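Tryptophane-5-halogenase (Microbispora sp. ATCC PTA-5024, PDB 5UAO) binds FAD and, as a lanthipeptide tryptophan halogenase, installs chlorine on a tryptophan of the peptide to give 5-chlorotryptophan during NAI-107 biosynthesis. Local coordinates at residues I397-S402 with D424-E429; R106-S111 with T275-N280. All coordinates share one frame; numbering follows the deposited sequence.

Contact 1: residues I397-S402 with D424-E429; sequences IRWFLS and DISGIE
Trp399 lays its indole flat against the backbone at Gly427, whose CA stands 3.6 Å from the centroid of the five-membered ring and 17° off the ring normal, a CH-pi contact over the face. Glycine suits the place because its CA can come this close to the ring without a CB. The indole is sandwiched, its opposite face resting on Arg398 CD, part of a chain bent at chi2 (-105°) that also brings the guanidinium over Trp399 CH2. At the benzo edge, Trp399 CZ3 meets Asp424 O at 3.4 Å, while Trp399 CB packs on Ile428 CB at 3.8 Å.

The charged pair is loose. Arg398 NH2 and Asp424 OD2 are 3.8 Å apart with no N-H aimed at the oxygen, a long-range attraction of charge alone; Arg398 NE bonds to Ser253 OG and Asp424 OD2 to Ser252 OG.

Within 424-429, Asp424 OD1 takes two donors, Ser426 N at 2.9 Å and Ser426 OG at 2.6 Å, which hold the carboxylate beside the ring. Ser402 OG turns back to Trp399 O, while the same OG lies 3.5 Å from Ile425 CG2. The Ser426 N bond closes an Asx turn in the link between helices 414-422 and 429-437, which packs on helix 383-406.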
ATOM      1  N   ILE A 397      -4.905  -4.064 -12.153  1.00 24.15           N
ATOM      2  CA  ILE A 397      -6.142  -4.215 -12.882  1.00 23.38           C
ATOM      3  C   ILE A 397      -5.979  -5.327 -13.881  1.00 23.88           C
ATOM      4  O   ILE A 397      -6.876  -6.133 -14.044  1.00 22.40           O
ATOM      5  CB  ILE A 397      -6.568  -2.924 -13.518  1.00 25.14           C
ATOM      6  CG1 ILE A 397      -7.077  -1.993 -12.430  1.00 24.74           C
ATOM      7  CG2 ILE A 397      -7.650  -3.124 -14.535  1.00 26.64           C
ATOM      8  CD1 ILE A 397      -7.097  -0.550 -12.839  1.00 27.90           C
ATOM      9  N   ARG A 398      -4.819  -5.399 -14.524  1.00 21.39           N
ATOM     10  CA  ARG A 398      -4.599  -6.429 -15.517  1.00 23.47           C
ATOM     11  C   ARG A 398      -4.767  -7.829 -14.910  1.00 23.35           C
ATOM     12  O   ARG A 398      -5.467  -8.678 -15.456  1.00 25.80           O
ATOM     13  CB  ARG A 398      -3.222  -6.238 -16.197  1.00 24.45           C
ATOM     14  CG  ARG A 398      -2.820  -7.367 -17.116  1.00 28.84           C
ATOM     15  CD  ARG A 398      -1.779  -8.232 -16.499  1.00 32.57           C
ATOM     16  NE  ARG A 398      -1.276  -9.251 -17.421  1.00 30.27           N
ATOM     17  CZ  ARG A 398      -0.139  -9.196 -18.115  1.00 31.43           C
ATOM     18  NH1 ARG A 398       0.724  -8.217 -17.970  1.00 30.52           N
ATOM     19  NH2 ARG A 398       0.176 -10.215 -18.924  1.00 33.33           N
ATOM     20  N   TRP A 399      -4.067  -8.079 -13.828  1.00 24.70           N
ATOM     21  CA  TRP A 399      -4.134  -9.367 -13.158  1.00 22.99           C
ATOM     22  C   TRP A 399      -5.506  -9.662 -12.604  1.00 24.63           C
ATOM     23  O   TRP A 399      -5.951 -10.771 -12.687  1.00 24.73           O
ATOM     24  CB  TRP A 399      -3.090  -9.509 -12.055  1.00 23.60           C
ATOM     25  CG  TRP A 399      -1.718  -9.378 -12.572  1.00 22.94           C
ATOM     26  CD1 TRP A 399      -0.842  -8.399 -12.257  1.00 24.36           C
ATOM     27  CD2 TRP A 399      -1.081 -10.186 -13.568  1.00 22.68           C
ATOM     28  NE1 TRP A 399       0.328  -8.576 -12.939  1.00 24.30           N
ATOM     29  CE2 TRP A 399       0.188  -9.613 -13.813  1.00 24.67           C
ATOM     30  CE3 TRP A 399      -1.483 -11.299 -14.321  1.00 24.47           C
ATOM     31  CZ2 TRP A 399       1.108 -10.155 -14.714  1.00 25.75           C
ATOM     32  CZ3 TRP A 399      -0.594 -11.822 -15.232  1.00 27.57           C
ATOM     33  CH2 TRP A 399       0.712 -11.249 -15.412  1.00 27.45           C
ATOM     34  N   PHE A 400      -6.237  -8.659 -12.137  1.00 22.66           N
ATOM     35  CA  PHE A 400      -7.633  -8.908 -11.746  1.00 22.85           C
ATOM     36  C   PHE A 400      -8.510  -9.319 -12.933  1.00 22.36           C
ATOM     37  O   PHE A 400      -9.314 -10.229 -12.819  1.00 25.70           O
ATOM     38  CB  PHE A 400      -8.178  -7.601 -11.095  1.00 22.98           C
ATOM     39  CG  PHE A 400      -9.634  -7.653 -10.681  1.00 24.75           C
ATOM     40  CD1 PHE A 400     -10.156  -8.750 -10.016  1.00 26.64           C
ATOM     41  CD2 PHE A 400     -10.458  -6.561 -10.887  1.00 28.02           C
ATOM     42  CE1 PHE A 400     -11.474  -8.765  -9.577  1.00 26.09           C
ATOM     43  CE2 PHE A 400     -11.780  -6.558 -10.458  1.00 26.36           C
ATOM     44  CZ  PHE A 400     -12.279  -7.656  -9.797  1.00 28.94           C
ATOM     45  N   LEU A 401      -8.395  -8.636 -14.067  1.00 22.43           N
ATOM     46  CA  LEU A 401      -9.124  -9.048 -15.231  1.00 23.26           C
ATOM     47  C   LEU A 401      -8.713 -10.451 -15.670  1.00 23.46           C
ATOM     48  O   LEU A 401      -9.562 -11.197 -16.198  1.00 23.39           O
ATOM     49  CB  LEU A 401      -8.955  -8.105 -16.419  1.00 24.14           C
ATOM     50  CG  LEU A 401      -9.558  -6.700 -16.183  1.00 27.98           C
ATOM     51  CD1 LEU A 401      -9.327  -5.815 -17.405  1.00 32.40           C
ATOM     52  CD2 LEU A 401     -11.035  -6.841 -15.991  1.00 28.89           C
ATOM     53  N   SER A 402      -7.425 -10.777 -15.529  1.00 22.46           N
ATOM     54  CA  SER A 402      -6.935 -12.109 -15.970  1.00 22.17           C
ATOM     55  C   SER A 402      -7.755 -13.266 -15.324  1.00 23.34           C
ATOM     56  O   SER A 402      -8.024 -14.269 -15.964  1.00 23.79           O
ATOM     57  CB  SER A 402      -5.417 -12.268 -15.663  1.00 24.17           C
ATOM     58  OG  SER A 402      -5.053 -12.671 -14.318  1.00 23.49           O
ATOM     59  N   ASP A 424      -2.572 -15.998 -18.901  1.00 24.08           N
ATOM     60  CA  ASP A 424      -1.478 -15.737 -17.975  1.00 25.36           C
ATOM     61  C   ASP A 424      -2.072 -15.074 -16.733  1.00 26.65           C
ATOM     62  O   ASP A 424      -2.652 -13.989 -16.838  1.00 26.26           O
ATOM     63  CB  ASP A 424      -0.484 -14.787 -18.671  1.00 28.93           C
ATOM     64  CG  ASP A 424       0.722 -14.427 -17.844  1.00 29.55           C
ATOM     65  OD1 ASP A 424       0.869 -14.821 -16.677  1.00 28.67           O
ATOM     66  OD2 ASP A 424       1.552 -13.679 -18.446  1.00 30.26           O
ATOM     67  N   ILE A 425      -1.924 -15.743 -15.582  1.00 26.27           N
ATOM     68  CA  ILE A 425      -2.337 -15.247 -14.296  1.00 26.77           C
ATOM     69  C   ILE A 425      -1.131 -15.137 -13.342  1.00 28.92           C
ATOM     70  O   ILE A 425      -1.316 -14.971 -12.162  1.00 29.36           O
ATOM     71  CB  ILE A 425      -3.422 -16.189 -13.660  1.00 28.12           C
ATOM     72  CG1 ILE A 425      -2.926 -17.656 -13.600  1.00 31.90           C
ATOM     73  CG2 ILE A 425      -4.699 -16.159 -14.494  1.00 27.29           C
ATOM     74  CD1 ILE A 425      -3.689 -18.514 -12.591  1.00 32.96           C
ATOM     75  N   SER A 426       0.082 -15.089 -13.886  1.00 30.19           N
ATOM     76  CA  SER A 426       1.286 -15.157 -13.088  1.00 31.05           C
ATOM     77  C   SER A 426       1.319 -14.153 -12.014  1.00 30.07           C
ATOM     78  O   SER A 426       1.726 -14.455 -10.909  1.00 31.47           O
ATOM     79  CB  SER A 426       2.566 -15.085 -13.962  1.00 35.57           C
ATOM     80  OG  SER A 426       2.613 -14.026 -14.874  1.00 29.86           O
ATOM     81  N   GLY A 427       0.865 -12.945 -12.278  1.00 32.26           N
ATOM     82  CA  GLY A 427       1.069 -11.867 -11.315  1.00 30.82           C
ATOM     83  C   GLY A 427       0.121 -11.922 -10.115  1.00 34.04           C
ATOM     84  O   GLY A 427       0.297 -11.175  -9.108  1.00 37.51           O
ATOM     85  N   ILE A 428      -0.912 -12.757 -10.203  1.00 30.79           N
ATOM     86  CA  ILE A 428      -1.855 -12.898  -9.086  1.00 27.18           C
ATOM     87  C   ILE A 428      -1.895 -14.334  -8.558  1.00 24.96           C
ATOM     88  O   ILE A 428      -2.568 -14.671  -7.605  1.00 23.21           O
ATOM     89  CB  ILE A 428      -3.238 -12.381  -9.501  1.00 30.78           C
ATOM     90  CG1 ILE A 428      -4.153 -12.230  -8.344  1.00 32.16           C
ATOM     91  CG2 ILE A 428      -3.888 -13.258 -10.571  1.00 34.29           C
ATOM     92  CD1 ILE A 428      -5.465 -11.591  -8.742  1.00 36.32           C
ATOM     93  N   GLU A 429      -1.101 -15.180  -9.158  1.00 26.23           N
ATOM     94  CA  GLU A 429      -0.999 -16.538  -8.735  1.00 29.98           C
ATOM     95  C   GLU A 429      -0.626 -16.700  -7.252  1.00 27.56           C
ATOM     96  O   GLU A 429      -1.186 -17.543  -6.582  1.00 26.55           O
ATOM     97  CB  GLU A 429       0.015 -17.167  -9.711  1.00 38.41           C
ATOM     98  CG  GLU A 429       0.623 -18.496  -9.376  1.00 57.20           C
ATOM     99  CD  GLU A 429      -0.419 -19.525  -9.103  1.00 71.06           C
ATOM    100  OE1 GLU A 429      -1.555 -19.342  -9.605  1.00 80.08           O
ATOM    101  OE2 GLU A 429      -0.090 -20.495  -8.375  1.00 77.88           O
TER

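Contact 2: residues R106-S111 with T275-N280; sequences RFEWGS and TATTMN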
ATOM      1  N   ARG A 106     -23.802  -7.463 -13.052  1.00 23.27           N
ATOM      2  CA  ARG A 106     -24.334  -8.792 -13.169  1.00 26.17           C
ATOM      3  C   ARG A 106     -23.559  -9.640 -14.146  1.00 23.35           C
ATOM      4  O   ARG A 106     -23.638  -9.446 -15.387  1.00 24.08           O
ATOM      5  CB  ARG A 106     -25.771  -8.725 -13.633  1.00 30.87           C
ATOM      6  CG  ARG A 106     -26.484 -10.051 -13.612  1.00 36.37           C
ATOM      7  CD  ARG A 106     -27.960 -10.000 -14.030  1.00 44.12           C
ATOM      8  NE  ARG A 106     -28.332 -11.408 -14.040  1.00 56.60           N
ATOM      9  CZ  ARG A 106     -28.286 -12.213 -15.105  1.00 57.26           C
ATOM     10  NH1 ARG A 106     -28.048 -11.759 -16.336  1.00 56.75           N
ATOM     11  NH2 ARG A 106     -28.537 -13.492 -14.928  1.00 63.68           N
ATOM     12  N   PHE A 107     -23.022 -10.721 -13.622  1.00 23.35           N
ATOM     13  CA  PHE A 107     -22.146 -11.601 -14.383  1.00 22.98           C
ATOM     14  C   PHE A 107     -22.867 -12.891 -14.825  1.00 24.12           C
ATOM     15  O   PHE A 107     -23.121 -13.774 -13.985  1.00 23.41           O
ATOM     16  CB  PHE A 107     -20.941 -11.967 -13.511  1.00 25.01           C
ATOM     17  CG  PHE A 107     -19.833 -10.964 -13.503  1.00 23.38           C
ATOM     18  CD1 PHE A 107     -18.985 -10.864 -14.591  1.00 25.28           C
ATOM     19  CD2 PHE A 107     -19.615 -10.124 -12.402  1.00 23.26           C
ATOM     20  CE1 PHE A 107     -17.969  -9.935 -14.633  1.00 26.11           C
ATOM     21  CE2 PHE A 107     -18.585  -9.214 -12.426  1.00 22.66           C
ATOM     22  CZ  PHE A 107     -17.771  -9.094 -13.549  1.00 26.22           C
ATOM     23  N   GLU A 108     -23.216 -12.993 -16.120  1.00 23.62           N
ATOM     24  CA  GLU A 108     -23.720 -14.259 -16.670  1.00 25.66           C
ATOM     25  C   GLU A 108     -22.452 -14.996 -17.143  1.00 23.40           C
ATOM     26  O   GLU A 108     -21.980 -14.871 -18.270  1.00 25.35           O
ATOM     27  CB  GLU A 108     -24.687 -14.151 -17.836  1.00 27.16           C
ATOM     28  CG  GLU A 108     -25.741 -13.123 -17.706  1.00 36.15           C
ATOM     29  CD  GLU A 108     -26.718 -13.294 -18.877  1.00 49.98           C
ATOM     30  OE1 GLU A 108     -26.902 -12.313 -19.685  1.00 50.10           O
ATOM     31  OE2 GLU A 108     -27.179 -14.471 -19.061  1.00 53.56           O
ATOM     32  N   TRP A 109     -21.903 -15.729 -16.209  1.00 26.34           N
ATOM     33  CA  TRP A 109     -20.508 -16.041 -16.220  1.00 27.20           C
ATOM     34  C   TRP A 109     -20.253 -17.206 -15.270  1.00 29.69           C
ATOM     35  O   TRP A 109     -20.848 -17.270 -14.197  1.00 27.37           O
ATOM     36  CB  TRP A 109     -19.771 -14.808 -15.666  1.00 27.09           C
ATOM     37  CG  TRP A 109     -18.319 -14.619 -16.079  1.00 26.41           C
ATOM     38  CD1 TRP A 109     -17.191 -15.163 -15.487  1.00 24.04           C
ATOM     39  CD2 TRP A 109     -17.827 -13.731 -17.112  1.00 24.85           C
ATOM     40  NE1 TRP A 109     -16.049 -14.700 -16.135  1.00 25.25           N
ATOM     41  CE2 TRP A 109     -16.416 -13.829 -17.129  1.00 23.80           C
ATOM     42  CE3 TRP A 109     -18.443 -12.920 -18.049  1.00 25.37           C
ATOM     43  CZ2 TRP A 109     -15.647 -13.115 -18.023  1.00 24.48           C
ATOM     44  CZ3 TRP A 109     -17.675 -12.185 -18.915  1.00 25.98           C
ATOM     45  CH2 TRP A 109     -16.297 -12.294 -18.929  1.00 24.26           C
ATOM     46  N   GLY A 110     -19.282 -18.053 -15.618  1.00 29.02           N
ATOM     47  CA  GLY A 110     -19.018 -19.223 -14.843  1.00 28.48           C
ATOM     48  C   GLY A 110     -20.082 -20.302 -14.997  1.00 26.28           C
ATOM     49  O   GLY A 110     -20.987 -20.207 -15.868  1.00 25.20           O
ATOM     50  N   SER A 111     -19.956 -21.340 -14.200  1.00 28.75           N
ATOM     51  CA  SER A 111     -20.778 -22.522 -14.390  1.00 33.79           C
ATOM     52  C   SER A 111     -22.094 -22.500 -13.666  1.00 38.41           C
ATOM     53  O   SER A 111     -22.937 -23.351 -13.963  1.00 38.16           O
ATOM     54  CB  SER A 111     -19.989 -23.793 -14.116  1.00 38.50           C
ATOM     55  OG  SER A 111     -19.577 -23.843 -12.763  1.00 48.29           O
ATOM     56  N   THR A 275     -24.489  -5.435 -17.239  1.00 24.83           N
ATOM     57  CA  THR A 275     -24.493  -6.898 -17.367  1.00 24.74           C
ATOM     58  C   THR A 275     -23.262  -7.291 -18.210  1.00 26.13           C
ATOM     59  O   THR A 275     -22.917  -6.598 -19.203  1.00 24.36           O
ATOM     60  CB  THR A 275     -25.791  -7.387 -18.026  1.00 27.45           C
ATOM     61  OG1 THR A 275     -26.919  -6.962 -17.242  1.00 27.30           O
ATOM     62  CG2 THR A 275     -25.824  -8.925 -18.180  1.00 26.10           C
ATOM     63  N   ALA A 276     -22.609  -8.365 -17.799  1.00 23.67           N
ATOM     64  CA  ALA A 276     -21.503  -8.965 -18.544  1.00 24.28           C
ATOM     65  C   ALA A 276     -21.892 -10.395 -18.827  1.00 24.76           C
ATOM     66  O   ALA A 276     -22.042 -11.204 -17.888  1.00 21.80           O
ATOM     67  CB  ALA A 276     -20.245  -8.942 -17.708  1.00 22.33           C
ATOM     68  N   THR A 277     -22.073 -10.687 -20.124  1.00 24.55           N
ATOM     69  CA  THR A 277     -22.618 -11.970 -20.572  1.00 22.62           C
ATOM     70  C   THR A 277     -21.559 -12.734 -21.356  1.00 21.92           C
ATOM     71  O   THR A 277     -21.043 -12.214 -22.359  1.00 25.10           O
ATOM     72  CB  THR A 277     -23.853 -11.680 -21.483  1.00 24.37           C
ATOM     73  OG1 THR A 277     -24.884 -11.004 -20.728  1.00 24.75           O
ATOM     74  CG2 THR A 277     -24.458 -12.875 -22.043  1.00 23.84           C
ATOM     75  N   THR A 278     -21.329 -13.975 -20.998  1.00 21.93           N
ATOM     76  CA  THR A 278     -20.326 -14.790 -21.697  1.00 22.13           C
ATOM     77  C   THR A 278     -20.877 -15.108 -23.109  1.00 25.03           C
ATOM     78  O   THR A 278     -22.057 -15.412 -23.242  1.00 22.93           O
ATOM     79  CB  THR A 278     -20.073 -16.064 -20.953  1.00 20.85           C
ATOM     80  OG1 THR A 278     -19.556 -15.806 -19.642  1.00 22.94           O
ATOM     81  CG2 THR A 278     -18.990 -16.948 -21.643  1.00 22.82           C
ATOM     82  N   MET A 279     -20.003 -15.024 -24.125  1.00 22.90           N
ATOM     83  CA  MET A 279     -20.325 -15.197 -25.510  1.00 23.17           C
ATOM     84  C   MET A 279     -19.308 -16.234 -26.047  1.00 22.88           C
ATOM     85  O   MET A 279     -18.424 -16.688 -25.311  1.00 23.98           O
ATOM     86  CB  MET A 279     -20.182 -13.877 -26.285  1.00 22.70           C
ATOM     87  CG  MET A 279     -21.090 -12.707 -25.819  1.00 23.13           C
ATOM     88  SD  MET A 279     -22.816 -13.064 -26.213  1.00 26.33           S
ATOM     89  CE  MET A 279     -22.856 -12.478 -27.890  1.00 24.96           C
ATOM     90  N   ASN A 280     -19.489 -16.658 -27.281  1.00 22.96           N
ATOM     91  CA  ASN A 280     -18.676 -17.791 -27.782  1.00 26.33           C
ATOM     92  C   ASN A 280     -17.193 -17.466 -27.908  1.00 24.82           C
ATOM     93  O   ASN A 280     -16.336 -18.338 -27.742  1.00 28.34           O
ATOM     94  CB  ASN A 280     -19.223 -18.283 -29.129  1.00 25.74           C
ATOM     95  CG  ASN A 280     -20.604 -18.964 -29.003  1.00 26.16           C
ATOM     96  OD1 ASN A 280     -20.943 -19.476 -27.964  1.00 27.48           O
ATOM     97  ND2 ASN A 280     -21.370 -18.988 -30.102  1.00 25.80           N
TER
HETATM   98  O   HOH W   1     -29.077  -8.655 -17.528  1.00 40.37           O
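Glu108 and Thr277 lie side by side on one face of a parallel strand pair, and Thr277 OG1 donates to Glu108 OE1 over 2.6 Å, reaching the carboxylate from 45° above its plane. Both first torsions serve this bond: Glu108 puts CG opposite its carbonyl carbon (chi1 -44°) and then runs extended, while Thr277 places OG1 likewise (chi1 -62°), so the hydroxyl faces the acid and CG2 lies beside it. The same OE1 meets Arg106 NH1 at 3.6 Å in a salt bridge along the strand, with the arginine extended from CG to NE, and Glu108 OE2 pairs with Arg316 of helix 306-316. Arg106 also lies alongside Thr275, whose OG1 accepts from a water that is only weakly linked to NH1.

Phe107 and Ala276 lie on the other face, where apolar contacts prevail. Phe107 CD1 touches Ala276 CB at 3.9 Å, the small methyl coming obliquely to the ring. Phe107 also lies against one face of the Trp109 indole, and Thr278 OG1 sits over the other, toward the rim. Trp109 NE1 is bonded to His404 O.

Between these faces run the backbone bonds, Ala276 N to Arg106 O at 2.8 Å and Glu108 N to Ala276 O at 2.8 Å. Where strand 104-108 ends, Glu108 O receives both Thr278 N and Thr278 OG1, the hydroxyl on a lone pair in the carbonyl plane. Thus one threonine supplies two donors to a single carbonyl, and a carboxylate shared among a hydroxyl and two arginines would probably stay ionised.

Contact 2 is the more buried of the two, joining neighbouring strands inside a mixed sheet, whereas contact 1 is partly buried and sets a loop against helix 383-406. Their chemistry follows: the strand pair is held by regular backbone hydrogen bonds supplemented by hydroxyl and carboxylate side chains, while the loop and helix share no hydrogen bond and rest mainly on ring packing, with a long charge pair at one side. They have no element in common and do not touch, their nearest atoms being about 7 Å apart. His404, on helix 383-406, links the two neighbourhoods: its ring meets Phe400 and its carbonyl accepts from Trp109 NE1.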